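Local coordinates for protein ATP-dependent Clp endopeptidase (Clostridium difficile, PDB 3FES) that is the N-terminal domain of a ClpC-type chaperone, which probably helps recruit adaptors and substrates for ATP-driven unfolding and degradation, at residues 11-15 and 39-45; 20-24 and 77-82; 52-57 and 125-131; 89-93 and 109-114. All coordinates share one frame; numbering follows the deposited sequence.

Contact 1: residues 11-15 and 39-45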
loop_
_atom_site.group_PDB
_atom_site.type_symbol
_atom_site.label_atom_id
_atom_site.label_comp_id
_atom_site.label_asym_id
_atom_site.label_seq_id
_atom_site.Cartn_x
_atom_site.Cartn_y
_atom_site.Cartn_z
ATOM N N ARG A 11 2.409 -0.780 12.930
ATOM C CA ARG A 11 3.137 -0.949 11.652
ATOM C C ARG A 11 2.293 -0.435 10.479
ATOM O O ARG A 11 2.830 0.165 9.559
ATOM C CB ARG A 11 3.611 -2.381 11.444
ATOM C CG ARG A 11 4.734 -2.828 12.425
ATOM C CD ARG A 11 5.277 -4.207 11.988
ATOM N NE ARG A 11 6.433 -4.594 12.801
ATOM C CZ ARG A 11 6.421 -5.499 13.775
ATOM N NH1 ARG A 11 5.296 -6.145 14.104
ATOM N NH2 ARG A 11 7.551 -5.750 14.447
ATOM N N ALA A 12 0.980 -0.626 10.545
ATOM C CA ALA A 12 0.073 -0.177 9.466
ATOM C C ALA A 12 -0.020 1.365 9.483
ATOM O O ALA A 12 0.010 2.003 8.432
ATOM C CB ALA A 12 -1.293 -0.834 9.602
ATOM N N LYS A 13 -0.087 1.949 10.678
ATOM C CA LYS A 13 -0.079 3.383 10.801
ATOM C C LYS A 13 1.228 3.927 10.204
ATOM O O LYS A 13 1.206 4.933 9.505
ATOM C CB LYS A 13 -0.150 3.813 12.273
ATOM C CG LYS A 13 -1.529 3.772 12.849
ATOM C CD LYS A 13 -1.445 4.013 14.376
ATOM C CE LYS A 13 -2.770 3.649 14.968
ATOM N NZ LYS A 13 -2.635 3.422 16.373
ATOM N N LYS A 14 2.350 3.267 10.481
ATOM C CA LYS A 14 3.646 3.713 9.960
ATOM C C LYS A 14 3.666 3.666 8.447
ATOM O O LYS A 14 4.163 4.596 7.788
ATOM C CB LYS A 14 4.796 2.872 10.502
ATOM C CG LYS A 14 6.191 3.318 9.996
ATOM C CD LYS A 14 6.558 4.683 10.539
ATOM C CE LYS A 14 8.055 4.976 10.408
ATOM N NZ LYS A 14 8.342 6.371 10.963
ATOM N N ALA A 15 3.129 2.590 7.899
ATOM C CA ALA A 15 3.062 2.457 6.444
ATOM C C ALA A 15 2.269 3.587 5.790
ATOM O O ALA A 15 2.696 4.130 4.756
ATOM C CB ALA A 15 2.501 1.072 6.034
ATOM N N GLY A 39 4.461 2.949 0.582
ATOM C CA GLY A 39 4.498 3.073 2.054
ATOM C C GLY A 39 4.619 1.710 2.760
ATOM O O GLY A 39 5.355 1.574 3.764
ATOM N N LEU A 40 3.858 0.723 2.280
ATOM C CA LEU A 40 3.913 -0.651 2.798
ATOM C C LEU A 40 5.309 -1.254 2.635
ATOM O O LEU A 40 5.797 -1.914 3.554
ATOM C CB LEU A 40 2.855 -1.567 2.147
ATOM C CG LEU A 40 1.362 -1.203 2.432
ATOM C CD1 LEU A 40 0.460 -1.931 1.401
ATOM C CD2 LEU A 40 1.029 -1.578 3.912
ATOM N N LEU A 41 5.925 -1.035 1.472
ATOM C CA LEU A 41 7.285 -1.542 1.234
ATOM C C LEU A 41 8.292 -0.863 2.156
ATOM O O LEU A 41 9.111 -1.531 2.819
ATOM C CB LEU A 41 7.691 -1.378 -0.238
ATOM C CG LEU A 41 9.023 -2.095 -0.585
ATOM C CD1 LEU A 41 9.158 -3.509 0.016
ATOM C CD2 LEU A 41 9.162 -2.197 -2.063
ATOM N N ARG A 42 8.223 0.456 2.209
ATOM C CA ARG A 42 9.154 1.234 3.017
ATOM C C ARG A 42 9.047 0.902 4.506
ATOM O O ARG A 42 10.023 1.058 5.250
ATOM C CB ARG A 42 8.929 2.728 2.776
ATOM C CG ARG A 42 9.441 3.214 1.425
ATOM C CD ARG A 42 9.222 4.716 1.258
ATOM N NE ARG A 42 10.082 5.444 2.188
ATOM C CZ ARG A 42 9.797 6.619 2.730
ATOM N NH1 ARG A 42 8.639 7.251 2.443
ATOM N NH2 ARG A 42 10.687 7.160 3.570
ATOM N N GLU A 43 7.869 0.447 4.943
ATOM C CA GLU A 43 7.661 0.138 6.361
ATOM C C GLU A 43 8.564 -1.026 6.819
ATOM O O GLU A 43 8.929 -1.094 7.992
ATOM C CB GLU A 43 6.177 -0.047 6.702
ATOM C CG GLU A 43 5.898 -0.315 8.201
ATOM C CD GLU A 43 6.093 -1.779 8.608
ATOM O OE1 GLU A 43 5.857 -2.677 7.768
ATOM O OE2 GLU A 43 6.461 -2.032 9.780
ATOM N N GLU A 44 8.949 -1.886 5.876
ATOM C CA GLU A 44 10.011 -2.900 6.048
ATOM C C GLU A 44 9.669 -4.138 6.889
ATOM O O GLU A 44 9.958 -5.264 6.466
ATOM C CB GLU A 44 11.333 -2.293 6.547
ATOM C CG GLU A 44 12.115 -1.538 5.484
ATOM C CD GLU A 44 13.507 -1.106 5.946
ATOM O OE1 GLU A 44 13.972 -0.041 5.495
ATOM O OE2 GLU A 44 14.142 -1.819 6.754
ATOM N N GLU A 45 9.084 -3.939 8.065
ATOM C CA GLU A 45 8.888 -5.018 9.047
ATOM C C GLU A 45 7.636 -5.887 8.864
ATOM O O GLU A 45 7.625 -7.059 9.242
ATOM C CB GLU A 45 8.837 -4.411 10.441
ATOM C CG GLU A 45 10.094 -3.671 10.824
ATOM C CD GLU A 45 10.072 -3.237 12.270
ATOM O OE1 GLU A 45 8.972 -3.012 12.840
ATOM O OE2 GLU A 45 11.156 -3.122 12.855
#
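R11 meets two carboxylates, those of E43 and E45. Its NE gives a hydrogen bond to E45 OE1 at 3.0 Å, with an N-H...O angle of 161°. OE1 lies close to the guanidinium plane, but the bond uses the anti side of the carboxylate and leaves its plane. NH2 adds a weak bond to the same oxygen. E43 OE2 sits at the guanidinium edge, 4.0 Å from R11 NE, a long salt bridge. It lies nearer the aliphatic stem, 3.3 Å from R11 CG. The other oxygen, E43 OE1, accepts a hydrogen bond from the backbone N of G46. The E43 chain bends at chi2 (-82°), which brings its carboxylate alongside the R11 stem. Deeper in, A15 O takes a CA-H...O contact from G39 CA at 3.4 Å. This close backbone approach suits a glycine. A15 CB packs on L40 CD2 at 3.7 Å. R11 and E45 are exposed, while E43 is buried between them and the small residues A15 and G39. The short axes of 11-15 and 39-43, on helices 10-25 and 33-43, make an angle of 123°. Helix 107-117 packs against A12, L40 and E43, while helices 47-55 and 59-70 cover L41.

Contact 2: residues 20-24 and 77-82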
loop_
_atom_site.group_PDB
_atom_site.type_symbol
_atom_site.label_atom_id
_atom_site.label_comp_id
_atom_site.label_asym_id
_atom_site.label_seq_id
_atom_site.Cartn_x
_atom_site.Cartn_y
_atom_site.Cartn_z
ATOM N N PHE A 20 2.177 9.012 2.825
ATOM C CA PHE A 20 2.088 10.462 2.780
ATOM C C PHE A 20 3.457 11.120 2.557
ATOM O O PHE A 20 3.568 12.115 1.806
ATOM C CB PHE A 20 1.474 10.983 4.079
ATOM C CG PHE A 20 -0.051 10.963 4.098
ATOM C CD1 PHE A 20 -0.751 9.800 4.397
ATOM C CD2 PHE A 20 -0.778 12.128 3.859
ATOM C CE1 PHE A 20 -2.149 9.791 4.459
ATOM C CE2 PHE A 20 -2.170 12.128 3.902
ATOM C CZ PHE A 20 -2.861 10.937 4.181
ATOM N N GLU A 21 4.481 10.606 3.253
ATOM C CA GLU A 21 5.840 11.149 3.129
ATOM C C GLU A 21 6.370 10.945 1.722
ATOM O O GLU A 21 7.016 11.845 1.171
ATOM C CB GLU A 21 6.771 10.483 4.143
ATOM C CG GLU A 21 8.212 10.993 4.146
ATOM C CD GLU A 21 9.127 10.051 4.950
ATOM O OE1 GLU A 21 9.908 9.285 4.346
ATOM O OE2 GLU A 21 9.033 10.036 6.188
ATOM N N SER A 22 6.084 9.782 1.139
ATOM C CA SER A 22 6.470 9.539 -0.249
ATOM C C SER A 22 5.812 10.476 -1.245
ATOM O O SER A 22 6.493 11.002 -2.113
ATOM C CB SER A 22 6.182 8.117 -0.651
ATOM O OG SER A 22 7.153 7.284 -0.012
ATOM N N ALA A 23 4.499 10.662 -1.133
ATOM C CA ALA A 23 3.773 11.583 -2.022
ATOM C C ALA A 23 4.397 12.983 -1.937
ATOM O O ALA A 23 4.705 13.633 -2.948
ATOM C CB ALA A 23 2.293 11.616 -1.627
ATOM N N LYS A 24 4.597 13.457 -0.709
ATOM C CA LYS A 24 5.169 14.775 -0.537
ATOM C C LYS A 24 6.525 14.911 -1.243
ATOM O O LYS A 24 6.779 15.923 -1.939
ATOM C CB LYS A 24 5.356 15.084 0.949
ATOM C CG LYS A 24 4.069 15.442 1.683
ATOM C CD LYS A 24 4.446 15.848 3.125
ATOM C CE LYS A 24 3.247 15.864 4.035
ATOM N NZ LYS A 24 2.940 17.262 4.429
ATOM N N SER A 77 5.500 20.815 1.476
ATOM C CA SER A 77 5.679 20.892 2.919
ATOM C C SER A 77 4.352 20.936 3.681
ATOM O O SER A 77 4.290 20.501 4.827
ATOM C CB SER A 77 6.559 22.086 3.292
ATOM O OG SER A 77 6.029 23.278 2.749
ATOM N N GLU A 78 3.296 21.448 3.045
ATOM C CA GLU A 78 1.972 21.502 3.691
ATOM C C GLU A 78 1.243 20.151 3.652
ATOM O O GLU A 78 1.777 19.176 3.115
ATOM C CB GLU A 78 1.096 22.609 3.088
ATOM C CG GLU A 78 0.625 22.332 1.671
ATOM C CD GLU A 78 1.537 22.940 0.635
ATOM O OE1 GLU A 78 2.464 23.692 1.016
ATOM O OE2 GLU A 78 1.326 22.669 -0.566
ATOM N N ASP A 79 0.033 20.106 4.220
ATOM C CA ASP A 79 -0.804 18.893 4.240
ATOM C C ASP A 79 -1.405 18.581 2.884
ATOM O O ASP A 79 -1.789 19.478 2.132
ATOM C CB ASP A 79 -1.939 19.019 5.264
ATOM C CG ASP A 79 -1.434 19.189 6.690
ATOM O OD1 ASP A 79 -0.410 18.576 7.049
ATOM O OD2 ASP A 79 -2.072 19.927 7.459
ATOM N N ILE A 80 -1.486 17.281 2.621
ATOM C CA ILE A 80 -1.999 16.680 1.401
ATOM C C ILE A 80 -3.073 15.616 1.792
ATOM O O ILE A 80 -3.282 15.371 2.996
ATOM C CB ILE A 80 -0.860 16.005 0.662
ATOM C CG1 ILE A 80 -0.389 14.798 1.448
ATOM C CG2 ILE A 80 0.344 16.988 0.424
ATOM C CD1 ILE A 80 0.237 13.791 0.603
ATOM N N VAL A 81 -3.731 14.969 0.817
ATOM C CA VAL A 81 -4.979 14.224 1.123
ATOM C C VAL A 81 -5.093 12.889 0.409
ATOM O O VAL A 81 -4.476 12.709 -0.634
ATOM C CB VAL A 81 -6.257 15.078 0.821
ATOM C CG1 VAL A 81 -6.263 16.350 1.699
ATOM C CG2 VAL A 81 -6.301 15.484 -0.634
ATOM N N LEU A 82 -5.855 11.954 1.001
ATOM C CA LEU A 82 -6.126 10.672 0.376
ATOM C C LEU A 82 -7.108 10.821 -0.785
ATOM O O LEU A 82 -8.090 11.546 -0.678
ATOM C CB LEU A 82 -6.733 9.697 1.374
ATOM C CG LEU A 82 -5.857 9.343 2.588
ATOM C CD1 LEU A 82 -6.728 8.582 3.559
ATOM C CD2 LEU A 82 -4.703 8.484 2.098
#
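The F20 ring and the I80 side chain lie side by side and point opposite ways. F20 CD2 lies 3.6 Å from I80 CG1. The I80 carbonyl oxygen comes in at the ring edge, in the ring plane, 3.5 Å from F20 CE2. Chi1 of I80 (69°) sets CG1 between the backbone N and the carbonyl carbon. From there CD1 reaches A23 CB, at 3.7 Å. L82 crosses F20 at about a right angle. Its CD2 meets the far end of the ring obliquely, 3.7 Å from F20 CZ. One apolar patch therefore joins F20 and A23 to I80 and L82. K24 marks the polar end. Its chain is extended as far as CE and then bends, and NZ donates a hydrogen bond to E78 O at 2.6 Å. The donor stands above the carbonyl plane, 55° out of it. D79 OD1 is 4.5 Å from K24 NZ, beyond a salt bridge, and its charge probably adds a mild attraction. The K24 backbone also bonds to I76. Strand 81-82 runs parallel to strand 30-31, where V31 touches F20, A23, I80 and L82. Helix 84-99 follows, and its K87 and L90 touch L82.

Contact 3: residues 52-57 and 125-131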
loop_
_atom_site.group_PDB
_atom_site.type_symbol
_atom_site.label_atom_id
_atom_site.label_comp_id
_atom_site.label_asym_id
_atom_site.label_seq_id
_atom_site.Cartn_x
_atom_site.Cartn_y
_atom_site.Cartn_z
ATOM N N LEU A 52 6.106 -8.089 -0.587
ATOM C CA LEU A 52 6.501 -7.285 -1.750
ATOM C C LEU A 52 7.982 -7.511 -2.090
ATOM O O LEU A 52 8.359 -7.605 -3.268
ATOM C CB LEU A 52 6.153 -5.797 -1.545
ATOM C CG LEU A 52 4.658 -5.469 -1.554
ATOM C CD1 LEU A 52 4.352 -4.021 -1.004
ATOM C CD2 LEU A 52 4.014 -5.679 -2.964
ATOM N N SER A 53 8.799 -7.623 -1.043
ATOM C CA SER A 53 10.222 -7.889 -1.216
ATOM C C SER A 53 10.435 -9.334 -1.709
ATOM O O SER A 53 11.304 -9.599 -2.541
ATOM C CB SER A 53 10.966 -7.643 0.097
ATOM O OG SER A 53 12.163 -8.396 0.106
ATOM N N LYS A 54 9.612 -10.260 -1.222
ATOM C CA LYS A 54 9.751 -11.659 -1.623
ATOM C C LYS A 54 9.456 -11.852 -3.125
ATOM O O LYS A 54 10.147 -12.619 -3.804
ATOM C CB LYS A 54 8.886 -12.580 -0.746
ATOM C CG LYS A 54 9.010 -14.054 -1.052
ATOM C CD LYS A 54 10.386 -14.583 -0.619
ATOM C CE LYS A 54 10.373 -16.080 -0.354
ATOM N NZ LYS A 54 11.094 -16.843 -1.398
ATOM N N VAL A 55 8.450 -11.147 -3.637
ATOM C CA VAL A 55 8.103 -11.275 -5.038
ATOM C C VAL A 55 9.041 -10.450 -5.916
ATOM O O VAL A 55 8.999 -10.578 -7.139
ATOM C CB VAL A 55 6.599 -10.921 -5.353
ATOM C CG1 VAL A 55 5.641 -11.626 -4.369
ATOM C CG2 VAL A 55 6.366 -9.414 -5.390
ATOM N N GLY A 56 9.850 -9.581 -5.309
ATOM C CA GLY A 56 10.900 -8.888 -6.068
ATOM C C GLY A 56 10.971 -7.362 -6.122
ATOM O O GLY A 56 11.906 -6.821 -6.708
ATOM N N PHE A 57 10.009 -6.647 -5.540
ATOM C CA PHE A 57 10.064 -5.188 -5.560
ATOM C C PHE A 57 11.110 -4.608 -4.625
ATOM O O PHE A 57 11.366 -5.151 -3.537
ATOM C CB PHE A 57 8.732 -4.587 -5.156
ATOM C CG PHE A 57 7.625 -4.900 -6.099
ATOM C CD1 PHE A 57 6.634 -5.811 -5.742
ATOM C CD2 PHE A 57 7.593 -4.321 -7.362
ATOM C CE1 PHE A 57 5.609 -6.101 -6.625
ATOM C CE2 PHE A 57 6.565 -4.616 -8.266
ATOM C CZ PHE A 57 5.598 -5.504 -7.913
ATOM N N ILE A 125 1.009 -1.168 -11.591
ATOM C CA ILE A 125 2.409 -1.489 -11.362
ATOM C C ILE A 125 2.576 -2.991 -11.089
ATOM O O ILE A 125 3.484 -3.605 -11.626
ATOM C CB ILE A 125 3.002 -0.662 -10.185
ATOM C CG1 ILE A 125 3.081 0.833 -10.571
ATOM C CG2 ILE A 125 4.383 -1.257 -9.752
ATOM C CD1 ILE A 125 3.429 1.778 -9.403
ATOM N N LEU A 126 1.717 -3.575 -10.251
ATOM C CA LEU A 126 1.787 -5.032 -10.024
ATOM C C LEU A 126 1.590 -5.799 -11.351
ATOM O O LEU A 126 2.307 -6.762 -11.651
ATOM C CB LEU A 126 0.744 -5.480 -9.016
ATOM C CG LEU A 126 0.961 -4.871 -7.621
ATOM C CD1 LEU A 126 -0.267 -5.168 -6.782
ATOM C CD2 LEU A 126 2.187 -5.485 -6.994
ATOM N N ASN A 127 0.617 -5.358 -12.131
ATOM C CA ASN A 127 0.335 -6.017 -13.406
ATOM C C ASN A 127 1.485 -5.886 -14.391
ATOM O O ASN A 127 1.834 -6.850 -15.095
ATOM C CB ASN A 127 -0.935 -5.426 -14.029
ATOM C CG ASN A 127 -2.181 -5.772 -13.233
ATOM O OD1 ASN A 127 -2.166 -6.687 -12.426
ATOM N ND2 ASN A 127 -3.260 -5.026 -13.447
ATOM N N TYR A 128 2.055 -4.684 -14.460
ATOM C CA TYR A 128 3.174 -4.383 -15.376
ATOM C C TYR A 128 4.361 -5.292 -15.066
ATOM O O TYR A 128 5.004 -5.864 -15.981
ATOM C CB TYR A 128 3.573 -2.890 -15.240
ATOM C CG TYR A 128 4.663 -2.465 -16.197
ATOM C CD1 TYR A 128 4.348 -1.940 -17.456
ATOM C CD2 TYR A 128 6.019 -2.591 -15.846
ATOM C CE1 TYR A 128 5.355 -1.557 -18.355
ATOM C CE2 TYR A 128 7.032 -2.215 -16.737
ATOM C CZ TYR A 128 6.686 -1.701 -17.978
ATOM O OH TYR A 128 7.675 -1.323 -18.844
ATOM N N ALA A 129 4.633 -5.447 -13.767
ATOM C CA ALA A 129 5.690 -6.333 -13.287
ATOM C C ALA A 129 5.340 -7.822 -13.444
ATOM O O ALA A 129 6.197 -8.659 -13.279
ATOM C CB ALA A 129 6.028 -6.020 -11.801
ATOM N N GLY A 130 4.081 -8.133 -13.734
ATOM C CA GLY A 130 3.651 -9.517 -13.935
ATOM C C GLY A 130 3.496 -10.316 -12.645
ATOM O O GLY A 130 3.498 -11.550 -12.677
ATOM N N VAL A 131 3.350 -9.636 -11.515
ATOM C CA VAL A 131 3.273 -10.323 -10.243
ATOM C C VAL A 131 2.012 -10.085 -9.439
ATOM O O VAL A 131 2.039 -10.251 -8.215
ATOM C CB VAL A 131 4.480 -9.975 -9.339
ATOM C CG1 VAL A 131 5.768 -10.550 -9.946
ATOM C CG2 VAL A 131 4.553 -8.488 -9.075
#
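I125 touches F57 through its CG2, which lies 4.3 Å from F57 CE2. It also packs on L62 and M69 of helix 59-70. L126, next along, makes a closer contact. Its side chain crosses that of F57 at about a right angle, and CD2 comes to 3.5 Å from F57 CE1, meeting the ring obliquely. The same methyl is 4.4 Å from L52 CD2, so L126 bridges F57 and the last turns of helix 47-55. Further on, A129 returns to the interface, with CB 3.8 Å from F57 CE2. G56 and G130 are the first residues to leave helical geometry, each with positive phi and each in a Schellman motif. At G56 the firm bond back into the last turn is F57 N to L52 O, while the bonds from G56 N are weak. The two motifs stand at corresponding places in the two similar halves of the Clp N-terminal domain, an all-helical fold built as a repeat. G130 turns the chain so that V131 reaches back toward helix 47-55. V131 is also the N-cap residue of helix 132-142, and its O accepts a bond from T135 OG1. The side chains of V131 and F57 come at each other from opposite directions. With CG2 between the backbone N and the carbonyl carbon (chi1 of V131 is -67° to CG1), this methyl lies 3.4 Å from F57 CZ. V131 CG2 also reaches V55 CG2, at 4.2 Å.

Contact 4: residues 89-93 and 109-114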
loop_
_atom_site.group_PDB
_atom_site.type_symbol
_atom_site.label_atom_id
_atom_site.label_comp_id
_atom_site.label_asym_id
_atom_site.label_seq_id
_atom_site.Cartn_x
_atom_site.Cartn_y
_atom_site.Cartn_z
ATOM N N ILE A 89 -9.716 1.729 -0.165
ATOM C CA ILE A 89 -8.732 0.694 0.229
ATOM C C ILE A 89 -8.640 0.576 1.742
ATOM O O ILE A 89 -8.675 -0.548 2.304
ATOM C CB ILE A 89 -7.345 0.989 -0.374
ATOM C CG1 ILE A 89 -7.369 0.655 -1.873
ATOM C CG2 ILE A 89 -6.205 0.183 0.395
ATOM C CD1 ILE A 89 -6.226 1.299 -2.680
ATOM N N LEU A 90 -8.547 1.727 2.426
ATOM C CA LEU A 90 -8.458 1.647 3.884
ATOM C C LEU A 90 -9.732 1.105 4.525
ATOM O O LEU A 90 -9.666 0.359 5.483
ATOM C CB LEU A 90 -8.058 2.981 4.499
ATOM C CG LEU A 90 -6.656 3.436 4.070
ATOM C CD1 LEU A 90 -6.400 4.796 4.739
ATOM C CD2 LEU A 90 -5.506 2.439 4.413
ATOM N N GLU A 91 -10.889 1.540 4.038
ATOM C CA GLU A 91 -12.164 0.973 4.475
ATOM C C GLU A 91 -12.221 -0.530 4.217
ATOM O O GLU A 91 -12.615 -1.301 5.105
ATOM C CB GLU A 91 -13.301 1.720 3.780
ATOM C CG GLU A 91 -14.683 1.279 4.090
ATOM C CD GLU A 91 -15.688 2.130 3.294
ATOM O OE1 GLU A 91 -15.692 2.068 2.045
ATOM O OE2 GLU A 91 -16.459 2.863 3.921
ATOM N N LEU A 92 -11.808 -0.959 3.031
ATOM C CA LEU A 92 -11.746 -2.386 2.742
ATOM C C LEU A 92 -10.786 -3.197 3.649
ATOM O O LEU A 92 -11.079 -4.337 4.020
ATOM C CB LEU A 92 -11.332 -2.563 1.291
ATOM C CG LEU A 92 -11.549 -3.903 0.572
ATOM C CD1 LEU A 92 -12.999 -4.390 0.674
ATOM C CD2 LEU A 92 -11.161 -3.701 -0.890
ATOM N N SER A 93 -9.650 -2.609 3.997
ATOM C CA SER A 93 -8.748 -3.283 4.936
ATOM C C SER A 93 -9.471 -3.557 6.268
ATOM O O SER A 93 -9.247 -4.615 6.862
ATOM C CB SER A 93 -7.455 -2.494 5.083
ATOM O OG SER A 93 -7.646 -1.341 5.889
ATOM N N HIS A 109 -3.647 -6.629 5.723
ATOM C CA HIS A 109 -5.025 -6.249 5.365
ATOM C C HIS A 109 -5.077 -5.117 4.350
ATOM O O HIS A 109 -5.901 -5.153 3.445
ATOM C CB HIS A 109 -5.900 -5.958 6.590
ATOM C CG HIS A 109 -5.856 -7.040 7.630
ATOM N ND1 HIS A 109 -6.510 -8.254 7.489
ATOM C CD2 HIS A 109 -5.169 -7.113 8.792
ATOM C CE1 HIS A 109 -6.257 -9.008 8.546
ATOM N NE2 HIS A 109 -5.463 -8.332 9.359
ATOM N N ILE A 110 -4.167 -4.158 4.476
ATOM C CA ILE A 110 -4.075 -3.060 3.509
ATOM C C ILE A 110 -3.638 -3.606 2.152
ATOM O O ILE A 110 -4.221 -3.266 1.153
ATOM C CB ILE A 110 -3.163 -1.943 4.005
ATOM C CG1 ILE A 110 -3.709 -1.432 5.357
ATOM C CG2 ILE A 110 -3.069 -0.783 2.936
ATOM C CD1 ILE A 110 -2.810 -0.320 6.020
ATOM N N LEU A 111 -2.647 -4.488 2.127
ATOM C CA LEU A 111 -2.216 -5.039 0.832
ATOM C C LEU A 111 -3.325 -5.926 0.220
ATOM O O LEU A 111 -3.569 -5.885 -0.989
ATOM C CB LEU A 111 -0.863 -5.802 0.996
ATOM C CG LEU A 111 -0.282 -6.344 -0.336
ATOM C CD1 LEU A 111 -0.093 -5.242 -1.382
ATOM C CD2 LEU A 111 1.077 -7.093 -0.040
ATOM N N LEU A 112 -4.019 -6.705 1.049
ATOM C CA LEU A 112 -5.180 -7.488 0.568
ATOM C C LEU A 112 -6.208 -6.577 -0.146
ATOM O O LEU A 112 -6.801 -6.906 -1.192
ATOM C CB LEU A 112 -5.880 -8.107 1.764
ATOM C CG LEU A 112 -6.608 -9.438 1.713
ATOM C CD1 LEU A 112 -5.937 -10.437 0.778
ATOM C CD2 LEU A 112 -6.542 -9.939 3.163
ATOM N N ALA A 113 -6.444 -5.441 0.493
ATOM C CA ALA A 113 -7.421 -4.465 0.002
ATOM C C ALA A 113 -6.979 -3.799 -1.296
ATOM O O ALA A 113 -7.814 -3.592 -2.197
ATOM C CB ALA A 113 -7.623 -3.389 1.116
ATOM N N ILE A 114 -5.682 -3.472 -1.401
ATOM C CA ILE A 114 -5.131 -2.922 -2.654
ATOM C C ILE A 114 -5.437 -3.902 -3.773
ATOM O O ILE A 114 -6.004 -3.536 -4.810
ATOM C CB ILE A 114 -3.602 -2.668 -2.562
ATOM C CG1 ILE A 114 -3.335 -1.420 -1.687
ATOM C CG2 ILE A 114 -3.012 -2.360 -3.964
ATOM C CD1 ILE A 114 -1.829 -1.198 -1.407
#
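A113 packs its CB against the backbone of helix 84-99. The methyl lies 3.3 Å from I89 O and 3.6 Å from S93 N, so it sits on one helical turn of the partner. L92 covers it from one side, with L92 CB 3.8 Å from A113 CB. I89 CG2 adds contacts to A113 CB and to I114 CG1, each at 3.9 Å. S93 makes the other close approach. Its CB is 3.5 Å from H109 O, near the point where the backbones come together. The hydroxyl is turned back into its own helix. Chi1 of 76° places OG between the backbone N and the carbonyl carbon, where it donates to L90 O at 2.7 Å. Its polar group is thereby satisfied, and its CB can serve the apolar interface. The packing is looser at L90, whose CD2 only just reaches I110 CD1, at 4.2 Å. This part is filled from another helix, as I16 of helix 10-25 touches both residues. A113, I89 and S93 thus form the buried, close part. L92 packs closely too but is partly exposed, and L90 with I110 is the looser edge. The short axes pass 7.9 Å apart at 122°. A113 and S93 let the helices pass closely, as part of the all-helical core of the Clp N-terminal domain.

Overall arrangement
Contacts 1 and 4 are alike: in each the short helical segments cross at nearly the same angle, 123° and 122°, with an alanine and a small partner at the crossing. Their centres are 13 Å apart. They touch where L40 CD1 meets I114 CD1 at 3.7 Å and A12 CB meets I110 CD1 at 3.9 Å. Contact 2 shares helix 10-25 with contact 1. Contact 2 reaches contact 4 where L82 packs on L90. Contact 3 lies on the opposite side of the chain's centre from contact 2, about 24 Å between centres. It meets contact 1 through L40 and L41, and contact 4 through L52 and L111. A bound magnesium ion lies about 4 Å from the R11 side chain.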